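Possible substrate binding protein of ABC transporter system (Rhodopseudomonas palustris, PDB 3N0X) probably binds branched-chain amino acids or related small ligands in the periplasm and delivers them to an ABC transporter for uptake. Local coordinates at residues Lys202-Val207 / Tyr227-Thr233. Sequence-based numbering, arbitrary orientation.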
ATOM      1  N   LYS A 202      17.980  12.254 -19.420  1.00 19.26           N
ATOM      2  CA  LYS A 202      18.125  11.521 -18.179  1.00 18.67           C
ATOM      3  C   LYS A 202      17.781  10.065 -18.408  1.00 17.40           C
ATOM      4  O   LYS A 202      16.842   9.758 -19.146  1.00 17.85           O
ATOM      5  CB  LYS A 202      17.182  12.105 -17.124  1.00 18.17           C
ATOM      6  CG  LYS A 202      17.292  11.480 -15.738  1.00 22.35           C
ATOM      7  CD  LYS A 202      16.388  12.156 -14.649  1.00 26.22           C
ATOM      8  CE  LYS A 202      16.940  13.501 -14.259  1.00 31.40           C
ATOM      9  NZ  LYS A 202      16.260  13.995 -13.014  1.00 32.70           N
ATOM     10  N   LYS A 203      18.537   9.186 -17.778  1.00 15.98           N
ATOM     11  CA  LYS A 203      18.369   7.737 -17.926  1.00 15.27           C
ATOM     12  C   LYS A 203      18.183   7.120 -16.555  1.00 15.10           C
ATOM     13  O   LYS A 203      18.965   7.404 -15.644  1.00 14.86           O
ATOM     14  CB  LYS A 203      19.580   7.152 -18.608  1.00 15.60           C
ATOM     15  CG  LYS A 203      19.778   7.629 -20.055  1.00 16.26           C
ATOM     16  CD  LYS A 203      20.870   8.613 -20.175  1.00 23.21           C
ATOM     17  CE  LYS A 203      22.215   7.967 -20.062  1.00 22.15           C
ATOM     18  NZ  LYS A 203      23.329   8.989 -19.980  1.00 23.27           N
ATOM     19  N   ILE A 204      17.159   6.288 -16.421  1.00 14.18           N
ATOM     20  CA  ILE A 204      16.767   5.702 -15.139  1.00 13.23           C
ATOM     21  C   ILE A 204      16.475   4.213 -15.304  1.00 13.21           C
ATOM     22  O   ILE A 204      15.786   3.829 -16.259  1.00 13.68           O
ATOM     23  CB  ILE A 204      15.506   6.367 -14.570  1.00 11.63           C
ATOM     24  CG1 ILE A 204      15.651   7.906 -14.499  1.00 14.35           C
ATOM     25  CG2 ILE A 204      15.179   5.796 -13.152  1.00 14.44           C
ATOM     26  CD1 ILE A 204      14.347   8.643 -14.060  1.00 15.12           C
ATOM     27  N   ILE A 205      17.008   3.396 -14.410  1.00 12.56           N
ATOM     28  CA  ILE A 205      16.609   1.984 -14.276  1.00 11.20           C
ATOM     29  C   ILE A 205      15.612   1.995 -13.130  1.00 11.94           C
ATOM     30  O   ILE A 205      15.981   2.355 -11.994  1.00 13.21           O
ATOM     31  CB  ILE A 205      17.797   1.034 -13.954  1.00 12.26           C
ATOM     32  CG1 ILE A 205      18.792   1.028 -15.130  1.00 12.70           C
ATOM     33  CG2 ILE A 205      17.270  -0.354 -13.603  1.00 10.37           C
ATOM     34  CD1 ILE A 205      20.120   0.379 -14.783  1.00 12.81           C
ATOM     35  N   TRP A 206      14.377   1.566 -13.392  1.00 11.11           N
ATOM     36  CA  TRP A 206      13.349   1.444 -12.354  1.00 10.79           C
ATOM     37  C   TRP A 206      13.211  -0.036 -12.006  1.00 12.00           C
ATOM     38  O   TRP A 206      13.012  -0.878 -12.887  1.00 12.63           O
ATOM     39  CB  TRP A 206      12.002   2.058 -12.788  1.00 10.98           C
ATOM     40  CG  TRP A 206      11.006   2.010 -11.700  1.00 10.64           C
ATOM     41  CD1 TRP A 206      10.965   2.837 -10.629  1.00 13.06           C
ATOM     42  CD2 TRP A 206       9.903   1.105 -11.543  1.00 12.84           C
ATOM     43  NE1 TRP A 206       9.915   2.509  -9.798  1.00 13.25           N
ATOM     44  CE2 TRP A 206       9.233   1.457 -10.332  1.00 12.58           C
ATOM     45  CE3 TRP A 206       9.402   0.042 -12.297  1.00 15.90           C
ATOM     46  CZ2 TRP A 206       8.100   0.776  -9.873  1.00 14.50           C
ATOM     47  CZ3 TRP A 206       8.260  -0.637 -11.824  1.00 17.86           C
ATOM     48  CH2 TRP A 206       7.628  -0.252 -10.628  1.00 13.92           C
ATOM     49  N   VAL A 207      13.330  -0.339 -10.717  1.00 12.03           N
ATOM     50  CA  VAL A 207      13.282  -1.703 -10.230  1.00 13.00           C
ATOM     51  C   VAL A 207      11.976  -1.951  -9.465  1.00 12.69           C
ATOM     52  O   VAL A 207      11.515  -1.104  -8.655  1.00 13.47           O
ATOM     53  CB  VAL A 207      14.472  -1.968  -9.323  1.00 12.91           C
ATOM     54  CG1 VAL A 207      14.485  -3.442  -8.828  1.00 12.64           C
ATOM     55  CG2 VAL A 207      15.798  -1.675 -10.062  1.00 13.96           C
ATOM     56  N   TYR A 227      27.783   5.757 -16.446  1.00 20.42           N
ATOM     57  CA  TYR A 227      27.050   5.837 -17.711  1.00 20.16           C
ATOM     58  C   TYR A 227      25.988   6.931 -17.710  1.00 19.83           C
ATOM     59  O   TYR A 227      25.196   7.020 -18.647  1.00 20.09           O
ATOM     60  CB  TYR A 227      26.320   4.541 -17.956  1.00 20.88           C
ATOM     61  CG  TYR A 227      27.216   3.368 -18.179  1.00 23.08           C
ATOM     62  CD1 TYR A 227      28.001   3.300 -19.303  1.00 28.06           C
ATOM     63  CD2 TYR A 227      27.239   2.319 -17.295  1.00 21.93           C
ATOM     64  CE1 TYR A 227      28.809   2.211 -19.545  1.00 29.67           C
ATOM     65  CE2 TYR A 227      28.023   1.215 -17.546  1.00 29.96           C
ATOM     66  CZ  TYR A 227      28.808   1.187 -18.674  1.00 27.66           C
ATOM     67  OH  TYR A 227      29.607   0.096 -18.913  1.00 35.85           O
ATOM     68  N   GLY A 228      25.961   7.746 -16.663  1.00 17.48           N
ATOM     69  CA  GLY A 228      24.938   8.738 -16.465  1.00 18.07           C
ATOM     70  C   GLY A 228      23.565   8.126 -16.241  1.00 17.73           C
ATOM     71  O   GLY A 228      22.553   8.694 -16.653  1.00 19.14           O
ATOM     72  N   ILE A 229      23.522   6.986 -15.560  1.00 15.98           N
ATOM     73  CA  ILE A 229      22.264   6.312 -15.236  1.00 14.25           C
ATOM     74  C   ILE A 229      21.965   6.417 -13.750  1.00 15.34           C
ATOM     75  O   ILE A 229      22.880   6.224 -12.920  1.00 17.59           O
ATOM     76  CB  ILE A 229      22.332   4.827 -15.664  1.00 13.67           C
ATOM     77  CG1 ILE A 229      22.548   4.702 -17.155  1.00 14.48           C
ATOM     78  CG2 ILE A 229      21.071   4.049 -15.235  1.00 15.07           C
ATOM     79  CD1 ILE A 229      22.972   3.281 -17.634  1.00 17.11           C
ATOM     80  N   GLU A 230      20.703   6.696 -13.424  1.00 16.37           N
ATOM     81  CA  GLU A 230      20.177   6.765 -12.059  0.50 16.92           C
ATOM     82  C   GLU A 230      19.380   5.515 -11.791  1.00 15.53           C
ATOM     83  O   GLU A 230      18.774   4.971 -12.716  1.00 16.64           O
ATOM     84  CB  GLU A 230      19.149   7.911 -11.930  0.50 17.78           C
ATOM     85  CG  GLU A 230      19.689   9.297 -11.823  0.50 28.23           C
ATOM     86  CD  GLU A 230      18.598  10.270 -11.407  0.50 31.17           C
ATOM     87  OE1 GLU A 230      17.976  10.049 -10.331  0.50 22.69           O
ATOM     88  OE2 GLU A 230      18.353  11.236 -12.169  0.50 37.85           O
ATOM     89  N   LEU A 231      19.350   5.061 -10.546  1.00 15.27           N
ATOM     90  CA  LEU A 231      18.476   3.969 -10.139  1.00 14.29           C
ATOM     91  C   LEU A 231      17.258   4.543  -9.457  1.00 13.57           C
ATOM     92  O   LEU A 231      17.318   5.626  -8.880  1.00 14.70           O
ATOM     93  CB  LEU A 231      19.170   3.051  -9.143  1.00 14.70           C
ATOM     94  CG  LEU A 231      20.469   2.361  -9.565  1.00 15.23           C
ATOM     95  CD1 LEU A 231      20.968   1.409  -8.429  1.00 20.71           C
ATOM     96  CD2 LEU A 231      20.343   1.631 -10.929  1.00 18.58           C
ATOM     97  N   SER A 232      16.138   3.848  -9.577  1.00 12.30           N
ATOM     98  CA  SER A 232      14.871   4.237  -8.971  1.00 11.81           C
ATOM     99  C   SER A 232      14.115   3.001  -8.534  1.00 13.41           C
ATOM    100  O   SER A 232      14.184   1.951  -9.162  1.00 12.16           O
ATOM    101  CB  SER A 232      14.031   5.082  -9.949  1.00 11.93           C
ATOM    102  OG  SER A 232      12.741   5.483  -9.457  1.00 13.83           O
ATOM    103  N   THR A 233      13.382   3.118  -7.428  1.00 13.15           N
ATOM    104  CA  THR A 233      12.482   2.070  -7.004  1.00 13.02           C
ATOM    105  C   THR A 233      11.417   2.703  -6.090  1.00 11.52           C
ATOM    106  O   THR A 233      11.544   3.880  -5.652  1.00 12.74           O
ATOM    107  CB  THR A 233      13.235   0.915  -6.321  1.00 14.44           C
ATOM    108  OG1 THR A 233      12.393  -0.231  -6.214  1.00 14.91           O
ATOM    109  CG2 THR A 233      13.750   1.346  -4.929  1.00 14.21           C
TER
HETATM  110  O   HOH W   1      16.106  12.177 -10.856  1.00 32.33           O
HETATM  111  O   HOH W   2      20.718  10.395 -16.204  1.00 25.19           O
HETATM  112  O   HOH W   3      22.551  11.358 -18.225  1.00 34.17           O
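Two neighbouring parallel strands of a beta-alpha-beta unit meet here, 202-207 and 229-233, with E230 N hydrogen-bonded to K203 O at 2.9 Å and almost straight (173°). The ladder goes on as I205 takes E230 O with its N and offers its own O to S232 N, and V207 N reaches S232 O. K203, its chain bent at chi2 (105°) and chi3, curls back over the incoming loop, so that NZ lies in the carbonyl plane of Y227 O, on a lone pair, at 3.0 Å; a weak hydrogen bond goes to G228 O. A methionine here would probably lose this ammonium grip, leaving the Y227 carbonyl without its mate. Helix 215-221 makes the crossover of the unit, in the four-stranded parallel sheet of one lobe of this periplasmic binding protein, where 229-233 is an edge strand. Beta-branched I205 and I229 fill the apolar layer under helix 186-196, CG1 meeting CG2 at 3.8 Å, and L231 CD2 lies against I205 CB. T233 OG1 donates to V207 O (2.7 Å) from above the carbonyl plane. On the other side, the CB of small S232 sits tightly on I204 CG2 at 3.5 Å, while its OG, hydrogen-bonded to E251 O, lies in plane at the edge of the W206 ring, whose NE1 donates to N133 OD1. In one of two E230 conformers, OE2 makes a long, tentative salt bridge to K202 NZ (3.6 Å), also water-bridged.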